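Local coordinates for protein fusion DH (Streptomyces sp. MJ635-86F5, PDB 6K97) that probably serves as the dehydratase domain of a polyketide synthase in cremimycin biosynthesis, here its split parts joined in one engineered double hot dog chain, at residues 117-131 / 138-150. Numbering follows the deposited sequence.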
loop_
_atom_site.group_PDB
_atom_site.type_symbol
_atom_site.label_atom_id
_atom_site.label_comp_id
_atom_site.label_asym_id
_atom_site.label_seq_id
_atom_site.Cartn_x
_atom_site.Cartn_y
_atom_site.Cartn_z
ATOM N N VAL A 117 8.337 2.641 3.391
ATOM C CA VAL A 117 9.589 3.254 3.044
ATOM C C VAL A 117 9.419 4.552 2.226
ATOM O O VAL A 117 8.729 4.589 1.191
ATOM C CB VAL A 117 10.378 2.263 2.240
ATOM C CG1 VAL A 117 11.704 2.851 1.799
ATOM C CG2 VAL A 117 10.587 1.021 3.073
ATOM N N GLY A 118 10.077 5.604 2.663
ATOM C CA GLY A 118 10.075 6.865 1.948
ATOM C C GLY A 118 10.916 6.811 0.687
ATOM O O GLY A 118 11.610 5.806 0.416
ATOM N N PRO A 119 10.854 7.898 -0.104
ATOM C CA PRO A 119 11.713 8.091 -1.280
ATOM C C PRO A 119 13.148 8.327 -0.894
ATOM O O PRO A 119 13.413 8.699 0.235
ATOM C CB PRO A 119 11.171 9.385 -1.926
ATOM C CG PRO A 119 10.043 9.867 -1.051
ATOM C CD PRO A 119 10.054 9.103 0.225
ATOM N N ALA A 120 14.061 8.139 -1.838
ATOM C CA ALA A 120 15.481 8.331 -1.613
ATOM C C ALA A 120 15.867 9.800 -1.573
ATOM O O ALA A 120 15.420 10.549 -2.398
ATOM C CB ALA A 120 16.290 7.621 -2.697
ATOM N N ASP A 121 16.623 10.177 -0.549
ATOM C CA ASP A 121 17.565 11.291 -0.501
ATOM C C ASP A 121 18.424 11.366 -1.737
ATOM O O ASP A 121 18.603 10.369 -2.399
ATOM C CB ASP A 121 18.662 10.927 0.566
ATOM C CG ASP A 121 18.455 11.546 1.870
ATOM O OD1 ASP A 121 17.504 12.317 2.029
ATOM O OD2 ASP A 121 19.274 11.279 2.759
ATOM N N PRO A 122 19.118 12.495 -1.930
ATOM C CA PRO A 122 20.236 12.584 -2.863
ATOM C C PRO A 122 21.378 11.629 -2.522
ATOM O O PRO A 122 22.083 11.184 -3.411
ATOM C CB PRO A 122 20.695 14.053 -2.732
ATOM C CG PRO A 122 19.474 14.789 -2.318
ATOM C CD PRO A 122 18.763 13.822 -1.391
ATOM N N SER A 123 21.567 11.314 -1.258
ATOM C CA SER A 123 22.568 10.316 -0.868
ATOM C C SER A 123 22.053 8.893 -1.018
ATOM O O SER A 123 22.809 7.966 -0.836
ATOM C CB SER A 123 23.001 10.551 0.604
ATOM O OG SER A 123 21.898 10.290 1.498
ATOM N N GLY A 124 20.748 8.704 -1.241
ATOM C CA GLY A 124 20.165 7.335 -1.344
ATOM C C GLY A 124 19.517 6.763 -0.078
ATOM O O GLY A 124 19.024 5.651 -0.084
ATOM N N ALA A 125 19.539 7.519 1.011
ATOM C CA ALA A 125 18.924 7.102 2.263
ATOM C C ALA A 125 17.411 7.331 2.213
ATOM O O ALA A 125 16.936 8.296 1.627
ATOM C CB ALA A 125 19.514 7.861 3.433
ATOM N N ARG A 126 16.689 6.436 2.893
ATOM C CA ARG A 126 15.236 6.435 2.950
ATOM C C ARG A 126 14.759 6.272 4.386
ATOM O O ARG A 126 15.298 5.493 5.105
ATOM C CB ARG A 126 14.704 5.275 2.141
ATOM C CG ARG A 126 15.046 5.313 0.649
ATOM C CD ARG A 126 14.743 3.948 0.043
ATOM N NE ARG A 126 14.955 3.858 -1.398
ATOM C CZ ARG A 126 14.030 4.116 -2.307
ATOM N NH1 ARG A 126 12.803 4.478 -1.960
ATOM N NH2 ARG A 126 14.310 3.970 -3.550
ATOM N N SER A 127 13.709 6.968 4.777
ATOM C CA SER A 127 13.104 6.693 6.063
ATOM C C SER A 127 12.379 5.322 5.990
ATOM O O SER A 127 11.974 4.849 4.923
ATOM C CB SER A 127 12.096 7.751 6.375
ATOM O OG SER A 127 10.962 7.489 5.558
ATOM N N LEU A 128 12.215 4.706 7.125
ATOM C CA LEU A 128 11.536 3.420 7.221
ATOM C C LEU A 128 10.701 3.421 8.519
ATOM O O LEU A 128 11.188 3.876 9.526
ATOM C CB LEU A 128 12.547 2.268 7.252
ATOM C CG LEU A 128 11.950 0.871 7.401
ATOM C CD1 LEU A 128 12.683 -0.154 6.561
ATOM C CD2 LEU A 128 11.903 0.413 8.847
ATOM N N THR A 129 9.487 2.899 8.470
ATOM C CA THR A 129 8.638 2.716 9.651
ATOM C C THR A 129 7.884 1.391 9.632
ATOM O O THR A 129 7.479 0.944 8.573
ATOM C CB THR A 129 7.561 3.812 9.702
ATOM O OG1 THR A 129 8.196 5.048 9.412
ATOM C CG2 THR A 129 6.925 3.895 11.031
ATOM N N ILE A 130 7.666 0.817 10.814
ATOM C CA ILE A 130 6.908 -0.433 10.973
ATOM C C ILE A 130 5.818 -0.238 12.014
ATOM O O ILE A 130 6.037 0.302 13.124
ATOM C CB ILE A 130 7.797 -1.581 11.408
ATOM C CG1 ILE A 130 9.017 -1.726 10.469
ATOM C CG2 ILE A 130 7.002 -2.862 11.414
ATOM C CD1 ILE A 130 10.059 -2.742 10.915
ATOM N N ARG A 131 4.622 -0.603 11.625
ATOM C CA ARG A 131 3.433 -0.275 12.381
ATOM C C ARG A 131 2.392 -1.377 12.199
ATOM O O ARG A 131 2.473 -2.162 11.250
ATOM C CB ARG A 131 2.845 1.050 11.921
ATOM C CG ARG A 131 2.218 0.930 10.526
ATOM C CD ARG A 131 1.581 2.179 10.004
ATOM N NE ARG A 131 0.960 1.903 8.714
ATOM C CZ ARG A 131 0.205 2.785 8.030
ATOM N NH1 ARG A 131 -0.302 2.426 6.859
ATOM N NH2 ARG A 131 -0.064 4.009 8.504
ATOM N N ARG A 138 -8.839 0.651 14.695
ATOM C CA ARG A 138 -8.537 1.683 13.690
ATOM C C ARG A 138 -7.123 2.252 13.761
ATOM O O ARG A 138 -6.564 2.605 12.740
ATOM C CB ARG A 138 -9.528 2.849 13.809
ATOM C CG ARG A 138 -10.872 2.616 13.133
ATOM C CD ARG A 138 -11.781 3.843 13.229
ATOM N NE ARG A 138 -12.412 3.996 14.547
ATOM C CZ ARG A 138 -11.908 4.680 15.576
ATOM N NH1 ARG A 138 -12.599 4.740 16.711
ATOM N NH2 ARG A 138 -10.729 5.311 15.492
ATOM N N LEU A 139 -6.553 2.363 14.955
ATOM C CA LEU A 139 -5.394 3.212 15.117
ATOM C C LEU A 139 -4.083 2.461 15.054
ATOM O O LEU A 139 -3.878 1.467 15.735
ATOM C CB LEU A 139 -5.521 4.017 16.397
ATOM C CG LEU A 139 -6.721 4.999 16.359
ATOM C CD1 LEU A 139 -6.832 5.730 17.695
ATOM C CD2 LEU A 139 -6.693 6.009 15.201
ATOM N N TRP A 140 -3.194 2.959 14.201
ATOM C CA TRP A 140 -1.914 2.344 13.968
ATOM C C TRP A 140 -1.040 2.535 15.164
ATOM O O TRP A 140 -1.107 3.568 15.766
ATOM C CB TRP A 140 -1.222 2.982 12.779
ATOM C CG TRP A 140 -1.870 2.676 11.499
ATOM C CD1 TRP A 140 -2.635 3.530 10.736
ATOM C CD2 TRP A 140 -1.842 1.429 10.807
ATOM N NE1 TRP A 140 -3.049 2.888 9.593
ATOM C CE2 TRP A 140 -2.584 1.600 9.609
ATOM C CE3 TRP A 140 -1.260 0.188 11.074
ATOM C CZ2 TRP A 140 -2.791 0.571 8.707
ATOM C CZ3 TRP A 140 -1.433 -0.839 10.156
ATOM C CH2 TRP A 140 -2.205 -0.632 8.967
ATOM N N VAL A 141 -0.254 1.512 15.510
ATOM C CA VAL A 141 0.747 1.609 16.543
ATOM C C VAL A 141 2.092 1.446 15.875
ATOM O O VAL A 141 2.285 0.510 15.125
ATOM C CB VAL A 141 0.577 0.505 17.581
ATOM C CG1 VAL A 141 1.641 0.621 18.656
ATOM C CG2 VAL A 141 -0.831 0.564 18.172
ATOM N N GLU A 142 3.002 2.371 16.148
ATOM C CA GLU A 142 4.344 2.358 15.596
ATOM C C GLU A 142 5.261 1.503 16.489
ATOM O O GLU A 142 5.362 1.770 17.676
ATOM C CB GLU A 142 4.894 3.786 15.469
ATOM C CG GLU A 142 6.274 3.798 14.789
ATOM C CD GLU A 142 6.836 5.196 14.467
ATOM O OE1 GLU A 142 6.305 5.866 13.553
ATOM O OE2 GLU A 142 7.835 5.603 15.117
ATOM N N HIS A 143 5.854 0.449 15.916
ATOM C CA HIS A 143 6.765 -0.419 16.640
ATOM C C HIS A 143 8.236 -0.113 16.345
ATOM O O HIS A 143 9.108 -0.332 17.170
ATOM C CB HIS A 143 6.474 -1.884 16.277
ATOM C CG HIS A 143 5.044 -2.280 16.472
ATOM N ND1 HIS A 143 4.426 -2.231 17.697
ATOM C CD2 HIS A 143 4.092 -2.674 15.582
ATOM C CE1 HIS A 143 3.160 -2.596 17.561
ATOM N NE2 HIS A 143 2.930 -2.859 16.281
ATOM N N ALA A 144 8.525 0.409 15.159
ATOM C CA ALA A 144 9.905 0.715 14.823
ATOM C C ALA A 144 9.996 1.752 13.784
ATOM O O ALA A 144 9.093 1.903 12.939
ATOM C CB ALA A 144 10.623 -0.527 14.343
ATOM N N ASP A 145 11.091 2.500 13.830
ATOM C CA ASP A 145 11.447 3.339 12.685
ATOM C C ASP A 145 12.948 3.521 12.561
ATOM O O ASP A 145 13.721 3.153 13.464
ATOM C CB ASP A 145 10.685 4.665 12.720
ATOM C CG ASP A 145 10.970 5.480 13.889
ATOM O OD1 ASP A 145 11.885 5.173 14.671
ATOM O OD2 ASP A 145 10.248 6.459 14.033
ATOM N N GLY A 146 13.366 4.049 11.446
ATOM C CA GLY A 146 14.798 4.137 11.167
ATOM C C GLY A 146 15.007 4.493 9.718
ATOM O O GLY A 146 14.203 5.182 9.105
ATOM N N SER A 147 16.146 4.095 9.203
ATOM C CA SER A 147 16.489 4.406 7.833
ATOM C C SER A 147 17.333 3.306 7.220
ATOM O O SER A 147 18.023 2.556 7.932
ATOM C CB SER A 147 17.244 5.720 7.739
ATOM O OG SER A 147 18.179 5.772 8.771
ATOM N N ILE A 148 17.247 3.222 5.906
ATOM C CA ILE A 148 17.988 2.270 5.120
ATOM C C ILE A 148 18.716 3.050 4.024
ATOM O O ILE A 148 18.293 4.133 3.681
ATOM C CB ILE A 148 17.078 1.210 4.507
ATOM C CG1 ILE A 148 16.034 1.850 3.583
ATOM C CG2 ILE A 148 16.385 0.450 5.604
ATOM C CD1 ILE A 148 15.081 0.854 2.919
ATOM N N GLY A 149 19.835 2.521 3.540
ATOM C CA GLY A 149 20.651 3.221 2.528
ATOM C C GLY A 149 21.932 2.454 2.237
ATOM O O GLY A 149 21.988 1.255 2.537
ATOM N N PRO A 150 22.966 3.129 1.688
ATOM C CA PRO A 150 24.290 2.559 1.297
ATOM C C PRO A 150 25.266 2.203 2.391
ATOM O O PRO A 150 25.330 2.953 3.351
ATOM C CB PRO A 150 24.898 3.682 0.432
ATOM C CG PRO A 150 23.708 4.367 -0.156
ATOM C CD PRO A 150 22.725 4.406 0.974
#
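Arg131 lies flat on Trp140 at one end of an antiparallel beta hairpin in the first of the two fused hot dog halves, strand 126-134 pairing with strand 141-149. The planes are only 3° apart, and CZ of Arg131 stands 3.4 Å from CE2 of Trp140, a cation-pi stack that suits a planar cation and a broad indole. CG of Arg131 sits between its backbone N and carbonyl carbon (chi1 71°), and the extended chain beyond carries its methylenes along the ring, CG 3.6 Å from Trp140 CE3. From there NH1 donates to the Glu42 carbonyl of the second subunit, while NE makes a weak bond to Gln114. Replacing Trp140 by an alanine would probably take away the flat surface under the guanidinium and leave it less fixed in orientation for Glu42. On the other face of the hairpin, branched Leu128 and Ile130 suit the buried side, reaching helix 75-88: Leu128 CD1 meets Ile148 CG2 crosswise at 3.9 Å, and Ile130 CD1 rests 4.1 Å from CB of Ala144, small enough to pack on strand 93-99. His143 and Ala144 together face Ile130 in a classic beta bulge, so that Ile130 O accepts two backbone bonds, from His143 N at 2.8 Å and Ala144 N at 3.2 Å.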